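Local coordinates for protein FG41 Malonate Semialdehyde Decarboxylase (Coryneform bacterium, PDB 4LHP) that belongs to the MIF clan of tautomerase-type enzymes and assembles as a trimer of alpha/beta subunits, at residues L2-T8 and V65-F71; R11-Q15 and P94-A98; A20-H24 and D37-L42. All coordinates share one frame; numbering follows the deposited sequence.

Contact 1 (L2-T8 and V65-F71); sequences LIRIDLT and VVIIHVF
Ile5 and Ile68 lie side by side on neighbouring antiparallel strands at the centre of the sheet, in the alpha/beta fold of the tautomerase family. The short strand axes run at 171° to each other. Ile5, Ile3, Ile68 and Val70 share one face; from it Ile5 packs on Ala20 and Ile3 on Leu27 of helix 13-31. Here Ile68 bends at its second torsion (chi2 -58°), and this carries CD1 across to strand 2-8. Ile68 CD1 meets Ile5 CG2 at 3.5 Å, a tight carbon contact. Ile3 bends in the same sense. Its CD1 sits against both methyls of Val70, with CG2 of Val70 at 3.8 Å. Ile3 CG2 touches Ile68 CG2 at 3.7 Å.

The other face carries Leu2, Arg4, Asp6, Ile67, His69 and Phe71, and meets other subunits. The extended chain of Arg4 passes the Phe71 ring, with Arg4 CD 3.8 Å from Phe71 CE1. The guanidinium and ring planes are nearly perpendicular (88°), and CE1 lies at the guanidinium edge. Phe71 CZ in turn sits over the centre of the His69 ring. Arg4 NH1 forms a salt bridge with Asp6 of the second subunit, while the buried Arg4 NE has no partner in the model. Asp6 OD1 bonds His45 of its own chain.

Paired backbone bonds join Leu2 with Phe71, Arg4 with His69 and Asp6 with Ile67. At the end of the ladder one water takes over. It donates to Thr8 OG1 at 2.7 Å, which also bonds Asp10, and to Val65 O at 2.6 Å.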
ATOM      1  N   LEU A   2       0.575   6.491  -8.425  1.00 16.13           N
ATOM      2  CA  LEU A   2      -0.025   6.813  -7.137  1.00 13.30           C
ATOM      3  C   LEU A   2       1.059   6.790  -6.070  1.00 12.68           C
ATOM      4  O   LEU A   2       1.741   5.783  -5.890  1.00 15.42           O
ATOM      5  CB  LEU A   2      -1.134   5.820  -6.789  1.00 11.59           C
ATOM      6  CG  LEU A   2      -1.731   5.949  -5.384  1.00  9.43           C
ATOM      7  CD1 LEU A   2      -2.463   7.270  -5.211  1.00 12.41           C
ATOM      8  CD2 LEU A   2      -2.658   4.780  -5.092  1.00 18.88           C
ATOM      9  N   ILE A   3       1.223   7.908  -5.370  1.00 16.09           N
ATOM     10  CA  ILE A   3       2.269   8.031  -4.363  1.00 16.57           C
ATOM     11  C   ILE A   3       1.682   7.983  -2.957  1.00 18.93           C
ATOM     12  O   ILE A   3       0.881   8.838  -2.583  1.00 17.52           O
ATOM     13  CB  ILE A   3       3.027   9.364  -4.499  1.00 17.87           C
ATOM     14  CG1 ILE A   3       3.326   9.677  -5.969  1.00 16.07           C
ATOM     15  CG2 ILE A   3       4.303   9.337  -3.671  1.00 13.29           C
ATOM     16  CD1 ILE A   3       4.136   8.617  -6.679  1.00 16.49           C
ATOM     17  N   ARG A   4       2.080   6.983  -2.177  1.00 17.18           N
ATOM     18  CA  ARG A   4       1.737   6.955  -0.761  1.00 16.25           C
ATOM     19  C   ARG A   4       2.886   7.541   0.049  1.00 14.60           C
ATOM     20  O   ARG A   4       3.962   6.949   0.132  1.00 21.04           O
ATOM     21  CB  ARG A   4       1.440   5.529  -0.291  1.00 12.19           C
ATOM     22  CG  ARG A   4       0.312   4.855  -1.045  1.00 18.05           C
ATOM     23  CD  ARG A   4      -0.141   3.575  -0.360  1.00 15.37           C
ATOM     24  NE  ARG A   4      -1.378   3.063  -0.946  1.00 14.08           N
ATOM     25  CZ  ARG A   4      -2.600   3.318  -0.480  1.00 23.65           C
ATOM     26  NH1 ARG A   4      -2.776   4.071   0.593  1.00 17.84           N
ATOM     27  NH2 ARG A   4      -3.663   2.813  -1.085  1.00 21.97           N
ATOM     28  N   ILE A   5       2.656   8.709   0.638  1.00 15.78           N
ATOM     29  CA  ILE A   5       3.668   9.355   1.465  1.00 15.92           C
ATOM     30  C   ILE A   5       3.301   9.238   2.937  1.00 16.79           C
ATOM     31  O   ILE A   5       2.343   9.858   3.399  1.00 19.38           O
ATOM     32  CB  ILE A   5       3.819  10.844   1.120  1.00 24.00           C
ATOM     33  CG1 ILE A   5       4.055  11.019  -0.381  1.00 16.27           C
ATOM     34  CG2 ILE A   5       4.962  11.458   1.925  1.00 15.15           C
ATOM     35  CD1 ILE A   5       4.033  12.461  -0.839  1.00 20.35           C
ATOM     36  N   ASP A   6       4.064   8.433   3.668  1.00 13.31           N
ATOM     37  CA  ASP A   6       3.865   8.291   5.104  1.00 19.46           C
ATOM     38  C   ASP A   6       4.989   8.985   5.861  1.00 20.14           C
ATOM     39  O   ASP A   6       6.162   8.644   5.711  1.00 15.20           O
ATOM     40  CB  ASP A   6       3.793   6.814   5.497  1.00 21.45           C
ATOM     41  CG  ASP A   6       2.500   6.151   5.052  1.00 24.25           C
ATOM     42  OD1 ASP A   6       1.589   5.997   5.892  1.00 18.04           O
ATOM     43  OD2 ASP A   6       2.394   5.786   3.862  1.00 18.82           O
ATOM     44  N   LEU A   7       4.616   9.966   6.674  1.00 19.82           N
ATOM     45  CA  LEU A   7       5.582  10.739   7.438  1.00 26.17           C
ATOM     46  C   LEU A   7       5.057  10.911   8.859  1.00 23.92           C
ATOM     47  O   LEU A   7       4.158  10.181   9.275  1.00 22.00           O
ATOM     48  CB  LEU A   7       5.852  12.081   6.751  1.00 20.04           C
ATOM     49  CG  LEU A   7       4.646  12.763   6.104  1.00 22.28           C
ATOM     50  CD1 LEU A   7       3.603  13.115   7.148  1.00 28.67           C
ATOM     51  CD2 LEU A   7       5.082  14.000   5.336  1.00 30.74           C
ATOM     52  N   THR A   8       5.610  11.859   9.608  1.00 22.30           N
ATOM     53  CA  THR A   8       5.292  11.968  11.026  1.00 21.66           C
ATOM     54  C   THR A   8       4.631  13.293  11.403  1.00 21.24           C
ATOM     55  O   THR A   8       4.851  14.319  10.760  1.00 20.01           O
ATOM     56  CB  THR A   8       6.550  11.768  11.871  1.00 23.85           C
ATOM     57  OG1 THR A   8       7.560  12.693  11.453  1.00 17.83           O
ATOM     58  CG2 THR A   8       7.072  10.349  11.701  1.00 19.03           C
ATOM     59  N   VAL A  65      10.873  10.403  10.028  1.00 18.75           N
ATOM     60  CA  VAL A  65      11.082   9.643   8.802  1.00 13.36           C
ATOM     61  C   VAL A  65      10.030   9.993   7.754  1.00 14.24           C
ATOM     62  O   VAL A  65       8.894  10.317   8.090  1.00 17.10           O
ATOM     63  CB  VAL A  65      11.030   8.129   9.108  1.00 15.64           C
ATOM     64  CG1 VAL A  65      10.980   7.296   7.834  1.00 19.34           C
ATOM     65  CG2 VAL A  65      12.226   7.729   9.964  1.00 18.94           C
ATOM     66  N   VAL A  66      10.427   9.949   6.484  1.00 16.56           N
ATOM     67  CA  VAL A  66       9.502  10.140   5.374  1.00 13.89           C
ATOM     68  C   VAL A  66       9.642   8.983   4.391  1.00 17.00           C
ATOM     69  O   VAL A  66      10.679   8.816   3.751  1.00 13.95           O
ATOM     70  CB  VAL A  66       9.760  11.470   4.644  1.00 21.89           C
ATOM     71  CG1 VAL A  66       8.883  11.578   3.402  1.00 19.72           C
ATOM     72  CG2 VAL A  66       9.523  12.641   5.589  1.00 21.89           C
ATOM     73  N   ILE A  67       8.585   8.185   4.285  1.00 16.89           N
ATOM     74  CA  ILE A  67       8.587   7.000   3.436  1.00 15.10           C
ATOM     75  C   ILE A  67       7.719   7.230   2.207  1.00 13.08           C
ATOM     76  O   ILE A  67       6.529   7.522   2.321  1.00 18.28           O
ATOM     77  CB  ILE A  67       8.089   5.766   4.216  1.00 15.58           C
ATOM     78  CG1 ILE A  67       9.114   5.390   5.288  1.00 18.44           C
ATOM     79  CG2 ILE A  67       7.849   4.592   3.279  1.00 12.09           C
ATOM     80  CD1 ILE A  67       8.666   4.293   6.220  1.00 18.27           C
ATOM     81  N   ILE A  68       8.332   7.104   1.033  1.00 18.82           N
ATOM     82  CA  ILE A  68       7.651   7.334  -0.237  1.00 19.12           C
ATOM     83  C   ILE A  68       7.475   6.020  -0.980  1.00 15.74           C
ATOM     84  O   ILE A  68       8.452   5.405  -1.400  1.00 15.87           O
ATOM     85  CB  ILE A  68       8.464   8.280  -1.147  1.00 19.91           C
ATOM     86  CG1 ILE A  68       8.885   9.536  -0.381  1.00 20.89           C
ATOM     87  CG2 ILE A  68       7.664   8.641  -2.399  1.00 15.86           C
ATOM     88  CD1 ILE A  68       7.726  10.307   0.188  1.00 26.14           C
ATOM     89  N   HIS A  69       6.229   5.592  -1.140  1.00 18.13           N
ATOM     90  CA  HIS A  69       5.940   4.366  -1.873  1.00 13.34           C
ATOM     91  C   HIS A  69       5.312   4.725  -3.212  1.00 16.81           C
ATOM     92  O   HIS A  69       4.165   5.163  -3.276  1.00 15.28           O
ATOM     93  CB  HIS A  69       5.013   3.456  -1.063  1.00 15.87           C
ATOM     94  CG  HIS A  69       5.071   2.017  -1.477  1.00 16.61           C
ATOM     95  ND1 HIS A  69       4.711   0.983  -0.639  1.00 12.47           N
ATOM     96  CD2 HIS A  69       5.447   1.440  -2.643  1.00 13.84           C
ATOM     97  CE1 HIS A  69       4.865  -0.167  -1.270  1.00 15.64           C
ATOM     98  NE2 HIS A  69       5.309   0.083  -2.488  1.00 18.25           N
ATOM     99  N   VAL A  70       6.083   4.550  -4.280  1.00 14.85           N
ATOM    100  CA  VAL A  70       5.646   4.923  -5.616  1.00 15.32           C
ATOM    101  C   VAL A  70       5.007   3.738  -6.327  1.00 17.58           C
ATOM    102  O   VAL A  70       5.627   2.687  -6.487  1.00 18.66           O
ATOM    103  CB  VAL A  70       6.825   5.444  -6.458  1.00 19.89           C
ATOM    104  CG1 VAL A  70       6.399   5.676  -7.899  1.00 20.00           C
ATOM    105  CG2 VAL A  70       7.380   6.725  -5.848  1.00 13.31           C
ATOM    106  N   PHE A  71       3.755   3.913  -6.735  1.00 12.56           N
ATOM    107  CA  PHE A  71       3.046   2.902  -7.508  1.00 15.94           C
ATOM    108  C   PHE A  71       2.903   3.392  -8.942  1.00 13.59           C
ATOM    109  O   PHE A  71       2.134   4.309  -9.218  1.00 13.08           O
ATOM    110  CB  PHE A  71       1.675   2.622  -6.889  1.00 14.29           C
ATOM    111  CG  PHE A  71       1.745   1.928  -5.557  1.00 10.53           C
ATOM    112  CD1 PHE A  71       1.850   2.657  -4.383  1.00 14.54           C
ATOM    113  CD2 PHE A  71       1.711   0.545  -5.480  1.00 11.59           C
ATOM    114  CE1 PHE A  71       1.917   2.018  -3.156  1.00 12.96           C
ATOM    115  CE2 PHE A  71       1.776  -0.099  -4.257  1.00 18.00           C
ATOM    116  CZ  PHE A  71       1.880   0.639  -3.094  1.00 16.10           C
TER
HETATM  117  O   HOH W   1       8.511  12.779   8.911  1.00 18.76           O

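Contact 2 (R11-Q15 and P94-A98); sequences RSREQ and PIGVA
Arg11 and Gln15 reach the loop 94-98 with extended chains that leave the backbone differently. Arg11 places CG opposite its carbonyl carbon (chi1 -67°), and the straight chain beyond delivers the guanidinium to Gly96. Gln15 places CG opposite its backbone N (chi1 -161°), and its amide arrives at Ile95 O.

Arg11 NH1 donates to Gly96 O at 3.0 Å. The oxygen lies in the guanidinium plane, but the donor stands well above the carbonyl plane. Gln15 NE2 donates to Ile95 O at 3.1 Å, and this oxygen lies close to the amide plane. A weak bond from Arg11 NH1 to Gln15 OE1, 3.3 Å long, ties the two side chains together. Arg11 NH2 has a further partner in Ser64 O.

Two waters also donate to Gly96 O, so three donors grip this one carbonyl. One water accepts from Arg11 NH2 and from Ala98 N. The other water accepts from Gln15 NE2.

Packing is slight. Val97 CG2 lies over one face of the guanidinium, offset toward its rim and 3.7 Å from Arg11 NH1. Gln15 CG meets Ile95 CG2 at 4.1 Å.

The contact joins two helix ends. Ser12 is the N-cap of helix 13-31, and its OG accepts from Gln15 N at 2.7 Å. Gly96, with its positive phi, is the C-prime residue of the Schellman motif that ends helix 78-92. Side chains on either side of a helix N-cap thus hold the carbonyls of a Schellman turn.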
ATOM      1  N   ARG A  11       5.995  17.063  11.896  1.00 20.27           N
ATOM      2  CA  ARG A  11       6.205  17.947  10.755  1.00 26.38           C
ATOM      3  C   ARG A  11       4.960  18.791  10.519  1.00 28.57           C
ATOM      4  O   ARG A  11       3.837  18.289  10.587  1.00 28.51           O
ATOM      5  CB  ARG A  11       6.553  17.145   9.499  1.00 23.79           C
ATOM      6  CG  ARG A  11       7.897  16.438   9.577  1.00 22.13           C
ATOM      7  CD  ARG A  11       8.324  15.883   8.226  1.00 20.69           C
ATOM      8  NE  ARG A  11       9.595  15.167   8.307  1.00 17.88           N
ATOM      9  CZ  ARG A  11      10.794  15.733   8.203  1.00 21.51           C
ATOM     10  NH1 ARG A  11      10.915  17.041   8.012  1.00 24.33           N
ATOM     11  NH2 ARG A  11      11.884  14.986   8.294  1.00 23.10           N
ATOM     12  N   SER A  12       5.163  20.075  10.247  1.00 24.95           N
ATOM     13  CA  SER A  12       4.053  21.000  10.072  1.00 32.29           C
ATOM     14  C   SER A  12       3.189  20.595   8.884  1.00 34.09           C
ATOM     15  O   SER A  12       3.693  20.065   7.893  1.00 27.83           O
ATOM     16  CB  SER A  12       4.574  22.421   9.860  1.00 30.21           C
ATOM     17  OG  SER A  12       5.170  22.557   8.581  1.00 28.81           O
ATOM     18  N   ARG A  13       1.889  20.843   8.994  1.00 30.30           N
ATOM     19  CA  ARG A  13       0.980  20.644   7.876  1.00 35.54           C
ATOM     20  C   ARG A  13       1.556  21.317   6.636  1.00 27.71           C
ATOM     21  O   ARG A  13       1.491  20.774   5.532  1.00 25.07           O
ATOM     22  CB  ARG A  13      -0.410  21.199   8.193  1.00 20.00           C
ATOM     23  N   GLU A  14       2.129  22.502   6.829  1.00 21.10           N
ATOM     24  CA  GLU A  14       2.738  23.254   5.737  1.00 21.51           C
ATOM     25  C   GLU A  14       3.890  22.475   5.114  1.00 27.23           C
ATOM     26  O   GLU A  14       3.973  22.343   3.893  1.00 23.61           O
ATOM     27  CB  GLU A  14       3.229  24.616   6.233  1.00 20.00           C
ATOM     28  N   GLN A  15       4.777  21.958   5.959  1.00 23.99           N
ATOM     29  CA  GLN A  15       5.957  21.247   5.485  1.00 22.16           C
ATOM     30  C   GLN A  15       5.572  19.986   4.715  1.00 23.79           C
ATOM     31  O   GLN A  15       6.168  19.678   3.685  1.00 25.61           O
ATOM     32  CB  GLN A  15       6.875  20.878   6.651  1.00 29.96           C
ATOM     33  CG  GLN A  15       8.302  20.569   6.230  1.00 20.09           C
ATOM     34  CD  GLN A  15       9.155  20.068   7.379  1.00 24.95           C
ATOM     35  OE1 GLN A  15       8.661  19.411   8.294  1.00 27.87           O
ATOM     36  NE2 GLN A  15      10.446  20.380   7.338  1.00 29.34           N
ATOM     37  N   PRO A  94      16.313  21.063   0.996  1.00 25.54           N
ATOM     38  CA  PRO A  94      16.020  22.454   1.359  1.00 28.70           C
ATOM     39  C   PRO A  94      14.701  22.599   2.111  1.00 35.52           C
ATOM     40  O   PRO A  94      14.507  23.571   2.843  1.00 35.77           O
ATOM     41  CB  PRO A  94      15.933  23.159   0.001  1.00 25.51           C
ATOM     42  CG  PRO A  94      15.626  22.077  -0.971  1.00 26.15           C
ATOM     43  CD  PRO A  94      16.362  20.882  -0.464  1.00 28.33           C
ATOM     44  N   ILE A  95      13.805  21.635   1.926  1.00 32.19           N
ATOM     45  CA  ILE A  95      12.490  21.668   2.554  1.00 32.81           C
ATOM     46  C   ILE A  95      12.558  21.278   4.028  1.00 25.54           C
ATOM     47  O   ILE A  95      11.657  21.601   4.803  1.00 36.84           O
ATOM     48  CB  ILE A  95      11.508  20.745   1.807  1.00 36.99           C
ATOM     49  CG1 ILE A  95      10.923  21.483   0.603  1.00 33.06           C
ATOM     50  CG2 ILE A  95      10.386  20.279   2.723  1.00 37.88           C
ATOM     51  CD1 ILE A  95      10.190  20.593  -0.362  1.00 31.44           C
ATOM     52  N   GLY A  96      13.629  20.592   4.414  1.00 31.19           N
ATOM     53  CA  GLY A  96      13.831  20.219   5.803  1.00 31.44           C
ATOM     54  C   GLY A  96      13.811  18.722   6.053  1.00 33.76           C
ATOM     55  O   GLY A  96      13.508  18.276   7.160  1.00 29.98           O
ATOM     56  N   VAL A  97      14.128  17.940   5.026  1.00 30.97           N
ATOM     57  CA  VAL A  97      14.229  16.493   5.176  1.00 25.10           C
ATOM     58  C   VAL A  97      15.643  16.038   4.848  1.00 27.48           C
ATOM     59  O   VAL A  97      16.068  16.087   3.693  1.00 30.85           O
ATOM     60  CB  VAL A  97      13.249  15.753   4.251  1.00 21.42           C
ATOM     61  CG1 VAL A  97      13.337  14.250   4.476  1.00 21.43           C
ATOM     62  CG2 VAL A  97      11.826  16.247   4.470  1.00 24.46           C
ATOM     63  N   ALA A  98      16.371  15.601   5.869  1.00 27.29           N
ATOM     64  CA  ALA A  98      17.732  15.117   5.685  1.00 24.90           C
ATOM     65  C   ALA A  98      17.730  13.869   4.811  1.00 27.53           C
ATOM     66  O   ALA A  98      16.737  13.145   4.753  1.00 26.59           O
ATOM     67  CB  ALA A  98      18.366  14.818   7.029  1.00 29.73           C
TER
HETATM   68  O   HOH W   2      14.922  15.623   8.340  1.00 38.37           O
HETATM   69  O   HOH W   3      12.824  20.328   9.094  1.00 29.20           O

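Contact 3 (A20-H24 and D37-L42); sequences ADAVH and DRFQIL
Asp21 and Arg38 form the salt bridge of this contact between helix 13-31 and the start of strand 39-45, with Arg38 just before the strand. Both end nitrogens of Arg38 grip one oxygen, with Arg38 NH1 2.9 Å and NH2 2.8 Å from Asp21 OD1. NH1 comes nearly in line with the C-O bond, while NH2 comes from above the carboxylate plane. Arg17 makes a second salt bridge to the same oxygen.

Hydrogen bonds extend the network through Gln40. Gln40 OE1 accepts from Arg38 NE at 3.0 Å and from Arg38 NH2, both on the same face of the amide. Gln40 NE2 donates to Ala20 O at 3.1 Å. His24 N reaches that carbonyl from the opposite face.

The fully extended Arg38 chain (chi1 -176°) runs over the His24 ring, and ring and guanidinium are almost parallel. Arg38 CB lies 3.6 Å from the His24 ring centroid, a CH-pi contact. His24 NE2 bonds Ala35 O.

Apolar contact is small: Ala20 CB meets Leu42 CD2 at 3.9 Å.

Within this beta-alpha-beta unit the polar groups are largely buried. Bonds on several sides fix the Arg38 guanidinium, and the nearby carboxylate probably offsets its charge.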
ATOM      1  N   ALA A  20       5.151  16.968  -0.266  1.00 17.48           N
ATOM      2  CA  ALA A  20       4.342  16.377  -1.326  1.00 25.83           C
ATOM      3  C   ALA A  20       4.560  17.100  -2.652  1.00 21.19           C
ATOM      4  O   ALA A  20       4.620  16.471  -3.708  1.00 21.30           O
ATOM      5  CB  ALA A  20       2.871  16.406  -0.938  1.00 18.02           C
ATOM      6  N   ASP A  21       4.683  18.422  -2.591  1.00 23.14           N
ATOM      7  CA  ASP A  21       4.908  19.224  -3.788  1.00 27.41           C
ATOM      8  C   ASP A  21       6.245  18.871  -4.429  1.00 23.58           C
ATOM      9  O   ASP A  21       6.354  18.773  -5.650  1.00 23.07           O
ATOM     10  CB  ASP A  21       4.881  20.715  -3.447  1.00 17.50           C
ATOM     11  CG  ASP A  21       3.486  21.220  -3.136  1.00 20.59           C
ATOM     12  OD1 ASP A  21       2.513  20.717  -3.735  1.00 24.47           O
ATOM     13  OD2 ASP A  21       3.362  22.131  -2.294  1.00 22.82           O
ATOM     14  N   ALA A  22       7.258  18.674  -3.593  1.00 17.34           N
ATOM     15  CA  ALA A  22       8.607  18.417  -4.075  1.00 19.14           C
ATOM     16  C   ALA A  22       8.705  17.050  -4.740  1.00 22.14           C
ATOM     17  O   ALA A  22       9.396  16.887  -5.746  1.00 24.79           O
ATOM     18  CB  ALA A  22       9.597  18.522  -2.930  1.00 22.09           C
ATOM     19  N   VAL A  23       8.021  16.064  -4.173  1.00 23.18           N
ATOM     20  CA  VAL A  23       8.053  14.720  -4.733  1.00 16.83           C
ATOM     21  C   VAL A  23       7.367  14.712  -6.094  1.00 16.66           C
ATOM     22  O   VAL A  23       7.884  14.136  -7.049  1.00 24.28           O
ATOM     23  CB  VAL A  23       7.402  13.690  -3.794  1.00 21.60           C
ATOM     24  CG1 VAL A  23       7.329  12.327  -4.467  1.00 16.04           C
ATOM     25  CG2 VAL A  23       8.189  13.594  -2.496  1.00 15.19           C
ATOM     26  N   HIS A  24       6.214  15.365  -6.195  1.00 19.72           N
ATOM     27  CA  HIS A  24       5.524  15.435  -7.476  1.00 21.20           C
ATOM     28  C   HIS A  24       6.400  16.107  -8.527  1.00 24.99           C
ATOM     29  O   HIS A  24       6.601  15.565  -9.613  1.00 26.50           O
ATOM     30  CB  HIS A  24       4.200  16.191  -7.372  1.00 28.09           C
ATOM     31  CG  HIS A  24       3.437  16.224  -8.658  1.00 26.97           C
ATOM     32  ND1 HIS A  24       3.010  15.080  -9.296  1.00 24.05           N
ATOM     33  CD2 HIS A  24       3.049  17.258  -9.443  1.00 22.53           C
ATOM     34  CE1 HIS A  24       2.381  15.406 -10.411  1.00 19.70           C
ATOM     35  NE2 HIS A  24       2.389  16.723 -10.522  1.00 25.74           N
ATOM     36  N   ASP A  37      -0.653  14.826 -13.564  1.00 17.88           N
ATOM     37  CA  ASP A  37      -0.700  13.418 -13.197  1.00 17.57           C
ATOM     38  C   ASP A  37      -0.267  13.295 -11.741  1.00 20.58           C
ATOM     39  O   ASP A  37       0.735  12.649 -11.429  1.00 13.75           O
ATOM     40  CB  ASP A  37       0.212  12.587 -14.102  1.00 20.92           C
ATOM     41  CG  ASP A  37       0.006  11.094 -13.929  1.00 27.01           C
ATOM     42  OD1 ASP A  37      -0.892  10.705 -13.156  1.00 22.79           O
ATOM     43  OD2 ASP A  37       0.733  10.307 -14.572  1.00 27.70           O
ATOM     44  N   ARG A  38      -1.030  13.934 -10.858  1.00 20.81           N
ATOM     45  CA  ARG A  38      -0.691  13.989  -9.442  1.00 18.09           C
ATOM     46  C   ARG A  38      -1.696  13.205  -8.616  1.00 16.24           C
ATOM     47  O   ARG A  38      -2.877  13.547  -8.556  1.00 18.88           O
ATOM     48  CB  ARG A  38      -0.644  15.435  -8.947  1.00 18.75           C
ATOM     49  CG  ARG A  38      -0.199  15.546  -7.502  1.00 20.33           C
ATOM     50  CD  ARG A  38       0.006  16.985  -7.061  1.00 20.97           C
ATOM     51  NE  ARG A  38       0.732  17.035  -5.796  1.00 21.35           N
ATOM     52  CZ  ARG A  38       1.159  18.149  -5.210  1.00 22.88           C
ATOM     53  NH1 ARG A  38       0.935  19.332  -5.764  1.00 24.83           N
ATOM     54  NH2 ARG A  38       1.814  18.075  -4.061  1.00 27.01           N
ATOM     55  N   PHE A  39      -1.215  12.153  -7.971  1.00 14.46           N
ATOM     56  CA  PHE A  39      -2.066  11.300  -7.163  1.00 18.00           C
ATOM     57  C   PHE A  39      -1.294  10.846  -5.941  1.00 13.86           C
ATOM     58  O   PHE A  39      -0.386  10.022  -6.031  1.00 16.97           O
ATOM     59  CB  PHE A  39      -2.564  10.128  -7.999  1.00 11.32           C
ATOM     60  CG  PHE A  39      -3.347  10.559  -9.197  1.00 12.83           C
ATOM     61  CD1 PHE A  39      -2.745  10.673 -10.437  1.00 15.94           C
ATOM     62  CD2 PHE A  39      -4.680  10.903  -9.072  1.00 16.52           C
ATOM     63  CE1 PHE A  39      -3.468  11.095 -11.533  1.00 20.80           C
ATOM     64  CE2 PHE A  39      -5.404  11.325 -10.160  1.00 16.76           C
ATOM     65  CZ  PHE A  39      -4.800  11.423 -11.394  1.00 17.12           C
ATOM     66  N   GLN A  40      -1.667  11.408  -4.798  1.00 19.54           N
ATOM     67  CA  GLN A  40      -0.884  11.272  -3.582  1.00 17.92           C
ATOM     68  C   GLN A  40      -1.781  11.085  -2.371  1.00 13.58           C
ATOM     69  O   GLN A  40      -2.839  11.703  -2.270  1.00 20.13           O
ATOM     70  CB  GLN A  40      -0.031  12.524  -3.371  1.00 17.14           C
ATOM     71  CG  GLN A  40       0.930  12.830  -4.504  1.00 16.57           C
ATOM     72  CD  GLN A  40       1.813  14.026  -4.200  1.00 19.21           C
ATOM     73  OE1 GLN A  40       1.349  15.032  -3.663  1.00 17.54           O
ATOM     74  NE2 GLN A  40       3.094  13.919  -4.534  1.00 21.26           N
ATOM     75  N   ILE A  41      -1.346  10.232  -1.452  1.00 11.71           N
ATOM     76  CA  ILE A  41      -2.019  10.080  -0.172  1.00 19.74           C
ATOM     77  C   ILE A  41      -1.029  10.362   0.945  1.00 16.62           C
ATOM     78  O   ILE A  41      -0.015   9.676   1.076  1.00 13.29           O
ATOM     79  CB  ILE A  41      -2.595   8.668   0.011  1.00 20.61           C
ATOM     80  CG1 ILE A  41      -3.605   8.362  -1.097  1.00 15.37           C
ATOM     81  CG2 ILE A  41      -3.254   8.543   1.381  1.00 17.13           C
ATOM     82  CD1 ILE A  41      -4.050   6.919  -1.141  1.00 12.88           C
ATOM     83  N   LEU A  42      -1.324  11.382   1.742  1.00 16.49           N
ATOM     84  CA  LEU A  42      -0.466  11.756   2.858  1.00 23.78           C
ATOM     85  C   LEU A  42      -1.018  11.229   4.169  1.00 23.15           C
ATOM     86  O   LEU A  42      -2.131  11.569   4.570  1.00 25.25           O
ATOM     87  CB  LEU A  42      -0.323  13.274   2.941  1.00 26.13           C
ATOM     88  CG  LEU A  42       0.789  13.864   2.079  1.00 28.41           C
ATOM     89  CD1 LEU A  42       0.686  13.342   0.659  1.00 25.30           C
ATOM     90  CD2 LEU A  42       0.727  15.381   2.105  1.00 30.79           C
TER

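In the fold
Contacts 1 and 3 are buried, whereas contact 2 is partly buried and lies farther from the centre of the chain. Contact 1 is the sheet core, made of backbone bonds and apolar packing on the helix side. Contact 3 covers the neighbouring strand 39-45 with helix 13-31 and is mostly polar. The two join directly, as Ile3 probably bonds Phe39 and Ile41 through the backbone. Contacts 2 and 3 share helix 13-31, at its start and further along, and meet where Ile95 packs on Ala22. Contact 2 touches contact 1 through Val66, which packs on Arg11 and Val97. Contacts 1 and 3 also reach the second subunit. Contact 2 touches no other chain, and two waters bridge its segments.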